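Local coordinates for cutm, flavoprotein of carbon monoxide dehydrogenase (Hydrogenophaga pseudoflava, PDB 1FFV), which carries the FAD of carbon monoxide dehydrogenase and, as its flavoprotein subunit, probably passes electrons from the iron-sulfur protein to an outside acceptor, at residues P58-I63 and V166-R171; T76-L81 and Q105-G110. All blocks are in the same frame, centred on the assembly; numbering follows the deposited sequence.

How the contacts relate
Reading from the N terminus, the chain leaves strand 50-53, makes the turn at 58-63 and enters strand 63-66, the start of the five-stranded antiparallel sheet. After strand 69-73 it reaches 76-81, which opens helix 78-83, and returns at 105-110 to close the short loop of contact 2. Contact 1 closes later, when strand 166-173 comes back against 58-63, so its long loop encloses the whole of contact 2. The two contacts adjoin: the CD1 of Ile63 packs on Thr76 and Asp80. Contact 1 ties the 58-60 turn to the sheet, and contact 2 ties the start of helix 78-83 to the loop before helix 112-117; the first borders the adenine, the second the flavin and diphosphate.

Contact 1: P58-I63 and V166-R171; sequences PELRGI and VMVEIR. With FAD (flavin-adenine dinucleotide), chain J.
Leu60 lays one methyl, CD2, across the backbone of Val168, 3.6 Å from Val168 CA, and through it a 3-10 turn at 58-60 sits on strand 166-173, the middle strand of the five-stranded antiparallel sheet in the FAD domain of the molybdopterin dehydrogenase family. Leu60 CG lies beside the backbone N (chi1 -66°), and this turns CD2 to the strand. The same methyl reaches Val168 CG2 at 4.1 Å and Val166 CG1 at 4.4 Å, a van der Waals contact, with the methyl also lying against the carbonyl oxygens of Met167 and Val168, and no hydrogen bond between the segments. The two branches of Val168 divide the turn between them: while CG2 meets the leucine, CG1 lies 4.2 Å from the backbone Glu59 O. Val14 of helix 14-24 joins both Leu60 and Val168, so the methyls are enclosed in the core between helix and sheet; further along the strand, Glu169 and Arg171 form a salt bridge.

Met167 meets the cofactor with its backbone. Two bonds read the adenine in the manner of a base pair: Met167 N gives its hydrogen to FAD N1A at 2.7 Å, while FAD N6A donates to Met167 O at 2.9 Å. Beside this pair, Met167 CB rests 3.4 Å from FAD N1A.

Contact 2: T76-L81 and Q105-G110; sequences TVENDL and QVRNRG. With FAD (flavin-adenine dinucleotide), chain J.
One end of the Asn79 carboxamide meets the edge of the Arg107 guanidinium near its plane, while the amide as a whole is turned 75° against it. Over the amide itself stands the aliphatic root of the arginine, Arg107 CB, 3.5 Å from Asn79 CG. The Asn108 amide nears the other end of the Asn79 amide, its ND2 being the closest atom, with the two planes 73° apart. Arg107 CG packs 3.5 Å from Glu78 CB, and the bend at chi3 (-57°) turns the guanidinium so that NH1 bonds to Ile101 O. With an alanine in place of Arg107, the Asn79 amide would probably lose the chain packed over it and be freer to turn, and the Ile101 carbonyl would lose this donor.

The contact lies at the N terminus of helix 78-83, where Val77 holds the N-cap position but has no polar side chain to cap with. Carbonyls of the 105-110 loop take the first N-H groups instead: Glu78 N bonds to Gly110 O at 2.9 Å, and Asn79 N to Arg107 O at 3.0 Å. Glu78 directs its OE2 to His125. On the cofactor side, Gly110 C lies 3.7 Å from FAD O1P, and Val106 CG1 touches FAD C9 of the flavin at 3.9 Å.

Contact 1: P58-I63 and V166-R171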
# COMPACT_ATOMS: atom_id res chain seq x y z
N PRO C 58 -1.26 17.18 -46.32
CA PRO C 58 -0.82 16.18 -47.31
C PRO C 58 0.00 16.69 -48.48
O PRO C 58 0.75 15.93 -49.10
CB PRO C 58 -2.14 15.55 -47.76
CG PRO C 58 -3.12 16.65 -47.60
CD PRO C 58 -2.73 17.27 -46.28
N GLU C 59 -0.12 17.98 -48.78
CA GLU C 59 0.62 18.58 -49.88
C GLU C 59 2.10 18.78 -49.54
O GLU C 59 2.90 19.14 -50.41
CB GLU C 59 -0.03 19.90 -50.31
CG GLU C 59 -1.29 20.32 -49.51
CD GLU C 59 -2.55 19.50 -49.82
OE1 GLU C 59 -2.62 18.83 -50.89
OE2 GLU C 59 -3.49 19.56 -48.99
N LEU C 60 2.47 18.55 -48.28
CA LEU C 60 3.86 18.69 -47.87
C LEU C 60 4.50 17.32 -47.81
O LEU C 60 5.65 17.18 -47.42
CB LEU C 60 3.94 19.36 -46.49
CG LEU C 60 3.49 20.81 -46.36
CD1 LEU C 60 3.62 21.26 -44.91
CD2 LEU C 60 4.33 21.69 -47.27
N ARG C 61 3.75 16.30 -48.23
CA ARG C 61 4.22 14.92 -48.21
C ARG C 61 4.34 14.31 -49.61
O ARG C 61 3.83 14.86 -50.58
CB ARG C 61 3.28 14.07 -47.36
CG ARG C 61 3.13 14.60 -45.94
CD ARG C 61 2.25 13.73 -45.06
NE ARG C 61 2.21 14.27 -43.69
CZ ARG C 61 3.23 14.27 -42.84
NH1 ARG C 61 4.42 13.77 -43.19
NH2 ARG C 61 3.07 14.76 -41.61
N GLY C 62 5.05 13.19 -49.70
CA GLY C 62 5.21 12.53 -50.97
C GLY C 62 6.55 12.73 -51.64
O GLY C 62 7.21 13.75 -51.48
N ILE C 63 6.96 11.71 -52.38
CA ILE C 63 8.21 11.71 -53.13
C ILE C 63 7.85 11.31 -54.55
O ILE C 63 7.37 10.20 -54.79
CB ILE C 63 9.21 10.68 -52.54
CG1 ILE C 63 9.63 11.10 -51.13
CG2 ILE C 63 10.42 10.53 -53.46
CD1 ILE C 63 10.43 10.04 -50.39
N VAL C 166 6.58 28.93 -45.88
CA VAL C 166 6.57 27.52 -45.53
C VAL C 166 7.31 26.78 -46.65
O VAL C 166 6.97 26.94 -47.82
CB VAL C 166 5.12 26.98 -45.46
CG1 VAL C 166 5.12 25.47 -45.19
CG2 VAL C 166 4.34 27.71 -44.39
N MET C 167 8.36 26.03 -46.30
CA MET C 167 9.07 25.27 -47.32
C MET C 167 8.14 24.13 -47.69
O MET C 167 7.76 23.35 -46.83
CB MET C 167 10.41 24.70 -46.84
CG MET C 167 11.20 24.02 -47.97
SD MET C 167 12.78 23.30 -47.51
CE MET C 167 13.76 24.76 -47.19
N VAL C 168 7.77 24.06 -48.96
CA VAL C 168 6.86 23.03 -49.46
C VAL C 168 7.53 21.73 -49.91
O VAL C 168 7.11 20.64 -49.51
CB VAL C 168 5.99 23.60 -50.62
CG1 VAL C 168 5.21 22.49 -51.32
CG2 VAL C 168 5.03 24.64 -50.06
N GLU C 169 8.59 21.84 -50.70
CA GLU C 169 9.28 20.66 -51.21
C GLU C 169 10.74 20.90 -51.55
O GLU C 169 11.17 22.05 -51.74
CB GLU C 169 8.54 20.13 -52.44
CG GLU C 169 8.32 21.20 -53.51
CD GLU C 169 7.40 20.76 -54.64
OE1 GLU C 169 7.78 20.94 -55.82
OE2 GLU C 169 6.28 20.28 -54.36
N ILE C 170 11.50 19.82 -51.62
CA ILE C 170 12.90 19.87 -51.96
C ILE C 170 13.06 19.21 -53.33
O ILE C 170 12.77 18.02 -53.51
CB ILE C 170 13.79 19.17 -50.89
CG1 ILE C 170 13.80 19.98 -49.58
CG2 ILE C 170 15.22 19.01 -51.40
CD1 ILE C 170 12.60 19.77 -48.69
N ARG C 171 13.50 20.00 -54.30
CA ARG C 171 13.69 19.51 -55.66
C ARG C 171 15.16 19.30 -55.94
O ARG C 171 15.98 20.20 -55.76
CB ARG C 171 13.14 20.53 -56.66
CG ARG C 171 11.72 20.96 -56.39
CD ARG C 171 11.22 21.80 -57.53
NE ARG C 171 9.87 21.39 -57.87
CZ ARG C 171 9.51 20.76 -58.98
NH1 ARG C 171 10.41 20.47 -59.92
NH2 ARG C 171 8.27 20.33 -59.09
PA FAD J . 11.41 21.03 -36.11
O1A FAD J . 10.03 21.53 -36.17
O2A FAD J . 11.89 20.54 -34.94
O5B FAD J . 12.21 22.23 -36.50
C5B FAD J . 11.95 22.90 -37.72
C4B FAD J . 12.58 24.29 -37.62
O4B FAD J . 12.48 24.79 -38.99
C3B FAD J . 11.78 25.33 -36.88
O3B FAD J . 12.41 26.55 -36.70
C2B FAD J . 10.53 25.32 -37.73
O2B FAD J . 9.72 26.40 -37.42
C1B FAD J . 11.11 25.38 -39.11
N9A FAD J . 10.49 24.54 -40.12
C8A FAD J . 10.25 23.19 -40.05
N7A FAD J . 9.67 22.72 -41.15
C5A FAD J . 9.52 23.82 -41.96
C6A FAD J . 8.96 23.96 -43.30
N6A FAD J . 8.46 22.98 -44.00
N1A FAD J . 8.99 25.24 -43.79
C2A FAD J . 9.50 26.28 -43.10
N3A FAD J . 10.03 26.24 -41.88
C4A FAD J . 10.03 24.98 -41.35
N1 FAD J . 20.09 16.19 -37.34
C2 FAD J . 21.10 15.94 -38.16
O2 FAD J . 21.16 16.46 -39.23
N3 FAD J . 22.16 15.07 -37.83
C4 FAD J . 22.20 14.42 -36.63
O4 FAD J . 23.12 13.67 -36.39
C4X FAD J . 21.10 14.68 -35.71
N5 FAD J . 21.09 14.07 -34.52
C5X FAD J . 20.05 14.35 -33.69
C6 FAD J . 20.05 13.71 -32.45
C7 FAD J . 19.05 13.91 -31.55
C7M FAD J . 19.09 13.21 -30.21
C8 FAD J . 17.96 14.80 -31.86
C8M FAD J . 16.84 15.04 -30.88
C9 FAD J . 17.94 15.44 -33.11
C9A FAD J . 18.97 15.22 -34.01
N10 FAD J . 19.01 15.85 -35.29
C10 FAD J . 20.04 15.59 -36.12
C1' FAD J . 17.89 16.75 -35.69
C2' FAD J . 16.66 16.32 -36.62
O2' FAD J . 17.63 15.77 -37.47
C3' FAD J . 16.25 17.77 -36.45
O3' FAD J . 15.22 16.82 -36.09
C4' FAD J . 15.12 18.36 -37.26
O4' FAD J . 16.35 19.15 -37.32
C5' FAD J . 14.53 19.77 -37.13
O5' FAD J . 13.60 18.92 -38.14
P FAD J . 12.16 18.72 -37.67
O1P FAD J . 11.48 18.03 -38.87
O2P FAD J . 12.05 17.99 -36.49
O3P FAD J . 11.60 20.04 -37.36

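Contact 2: T76-L81 and Q105-G110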
# COMPACT_ATOMS: atom_id res chain seq x y z
N THR C 76 8.69 15.01 -45.49
CA THR C 76 9.15 13.63 -45.62
C THR C 76 10.03 13.35 -44.41
O THR C 76 10.95 14.10 -44.09
CB THR C 76 9.99 13.40 -46.89
OG1 THR C 76 9.19 13.64 -48.05
CG2 THR C 76 10.52 11.97 -46.94
N VAL C 77 9.73 12.25 -43.73
CA VAL C 77 10.46 11.83 -42.55
C VAL C 77 11.79 11.16 -42.96
O VAL C 77 11.86 10.52 -44.03
CB VAL C 77 9.51 10.93 -41.71
CG1 VAL C 77 10.15 9.61 -41.35
CG2 VAL C 77 9.01 11.70 -40.51
N GLU C 78 12.83 11.31 -42.14
CA GLU C 78 14.15 10.74 -42.45
C GLU C 78 14.16 9.27 -42.89
O GLU C 78 14.84 8.92 -43.86
CB GLU C 78 15.13 10.95 -41.29
CG GLU C 78 15.41 12.42 -40.92
CD GLU C 78 16.20 13.19 -41.98
OE1 GLU C 78 16.33 14.43 -41.86
OE2 GLU C 78 16.72 12.57 -42.94
N ASN C 79 13.40 8.41 -42.19
CA ASN C 79 13.34 6.99 -42.54
C ASN C 79 12.65 6.72 -43.88
O ASN C 79 12.93 5.72 -44.54
CB ASN C 79 12.66 6.18 -41.43
CG ASN C 79 13.58 5.92 -40.25
OD1 ASN C 79 13.09 5.81 -39.12
ND2 ASN C 79 14.88 5.81 -40.49
N ASP C 80 11.73 7.60 -44.28
CA ASP C 80 11.03 7.45 -45.55
C ASP C 80 11.96 7.83 -46.69
O ASP C 80 11.76 7.44 -47.84
CB ASP C 80 9.77 8.31 -45.57
CG ASP C 80 8.62 7.66 -44.83
OD1 ASP C 80 8.87 6.84 -43.93
OD2 ASP C 80 7.45 7.96 -45.16
N LEU C 81 12.98 8.60 -46.34
CA LEU C 81 13.99 9.04 -47.29
C LEU C 81 14.88 7.82 -47.55
O LEU C 81 15.28 7.56 -48.68
CB LEU C 81 14.81 10.16 -46.64
CG LEU C 81 15.25 11.33 -47.51
CD1 LEU C 81 14.03 12.03 -48.08
CD2 LEU C 81 16.08 12.27 -46.66
N GLN C 105 14.17 6.29 -33.84
CA GLN C 105 13.02 7.04 -33.32
C GLN C 105 12.98 8.46 -33.85
O GLN C 105 11.94 8.92 -34.32
CB GLN C 105 13.03 7.08 -31.80
CG GLN C 105 12.66 5.78 -31.15
CD GLN C 105 13.86 4.94 -30.78
OE1 GLN C 105 14.78 4.78 -31.60
NE2 GLN C 105 13.87 4.40 -29.57
N VAL C 106 14.10 9.16 -33.75
CA VAL C 106 14.20 10.53 -34.23
C VAL C 106 13.88 10.57 -35.72
O VAL C 106 13.14 11.44 -36.18
CB VAL C 106 15.61 11.11 -33.96
CG1 VAL C 106 15.70 12.56 -34.47
CG2 VAL C 106 15.90 11.07 -32.46
N ARG C 107 14.38 9.59 -36.46
CA ARG C 107 14.14 9.54 -37.90
C ARG C 107 12.70 9.26 -38.32
O ARG C 107 12.38 9.34 -39.50
CB ARG C 107 15.09 8.56 -38.57
CG ARG C 107 16.52 9.09 -38.63
CD ARG C 107 17.33 8.29 -39.63
NE ARG C 107 17.33 6.88 -39.30
CZ ARG C 107 18.22 6.31 -38.50
NH1 ARG C 107 19.19 7.03 -37.96
NH2 ARG C 107 18.11 5.02 -38.22
N ASN C 108 11.85 8.88 -37.37
CA ASN C 108 10.43 8.63 -37.66
C ASN C 108 9.63 9.93 -37.55
O ASN C 108 8.44 9.96 -37.87
CB ASN C 108 9.84 7.61 -36.69
CG ASN C 108 10.15 6.16 -37.06
OD1 ASN C 108 10.21 5.29 -36.18
ND2 ASN C 108 10.31 5.89 -38.35
N ARG C 109 10.27 10.99 -37.07
CA ARG C 109 9.60 12.28 -36.90
C ARG C 109 10.34 13.43 -37.59
O ARG C 109 9.73 14.27 -38.25
CB ARG C 109 9.43 12.60 -35.41
CG ARG C 109 8.55 11.62 -34.64
CD ARG C 109 7.10 11.60 -35.14
NE ARG C 109 6.49 12.93 -35.13
CZ ARG C 109 5.34 13.24 -35.73
NH1 ARG C 109 4.65 12.33 -36.39
NH2 ARG C 109 4.91 14.50 -35.69
N GLY C 110 11.66 13.47 -37.43
CA GLY C 110 12.45 14.51 -38.05
C GLY C 110 12.28 14.48 -39.55
O GLY C 110 12.31 13.41 -40.18
PA FAD J . 11.41 21.03 -36.11
O1A FAD J . 10.03 21.53 -36.17
O2A FAD J . 11.89 20.54 -34.94
O5B FAD J . 12.21 22.23 -36.50
C5B FAD J . 11.95 22.90 -37.72
C4B FAD J . 12.58 24.29 -37.62
O4B FAD J . 12.48 24.79 -38.99
C3B FAD J . 11.78 25.33 -36.88
O3B FAD J . 12.41 26.55 -36.70
C2B FAD J . 10.53 25.32 -37.73
O2B FAD J . 9.72 26.40 -37.42
C1B FAD J . 11.11 25.38 -39.11
N9A FAD J . 10.49 24.54 -40.12
C8A FAD J . 10.25 23.19 -40.05
N7A FAD J . 9.67 22.72 -41.15
C5A FAD J . 9.52 23.82 -41.96
C6A FAD J . 8.96 23.96 -43.30
N6A FAD J . 8.46 22.98 -44.00
N1A FAD J . 8.99 25.24 -43.79
C2A FAD J . 9.50 26.28 -43.10
N3A FAD J . 10.03 26.24 -41.88
C4A FAD J . 10.03 24.98 -41.35
N1 FAD J . 20.09 16.19 -37.34
C2 FAD J . 21.10 15.94 -38.16
O2 FAD J . 21.16 16.46 -39.23
N3 FAD J . 22.16 15.07 -37.83
C4 FAD J . 22.20 14.42 -36.63
O4 FAD J . 23.12 13.67 -36.39
C4X FAD J . 21.10 14.68 -35.71
N5 FAD J . 21.09 14.07 -34.52
C5X FAD J . 20.05 14.35 -33.69
C6 FAD J . 20.05 13.71 -32.45
C7 FAD J . 19.05 13.91 -31.55
C7M FAD J . 19.09 13.21 -30.21
C8 FAD J . 17.96 14.80 -31.86
C8M FAD J . 16.84 15.04 -30.88
C9 FAD J . 17.94 15.44 -33.11
C9A FAD J . 18.97 15.22 -34.01
N10 FAD J . 19.01 15.85 -35.29
C10 FAD J . 20.04 15.59 -36.12
C1' FAD J . 17.89 16.75 -35.69
C2' FAD J . 16.66 16.32 -36.62
O2' FAD J . 17.63 15.77 -37.47
C3' FAD J . 16.25 17.77 -36.45
O3' FAD J . 15.22 16.82 -36.09
C4' FAD J . 15.12 18.36 -37.26
O4' FAD J . 16.35 19.15 -37.32
C5' FAD J . 14.53 19.77 -37.13
O5' FAD J . 13.60 18.92 -38.14
P FAD J . 12.16 18.72 -37.67
O1P FAD J . 11.48 18.03 -38.87
O2P FAD J . 12.05 17.99 -36.49
O3P FAD J . 11.60 20.04 -37.36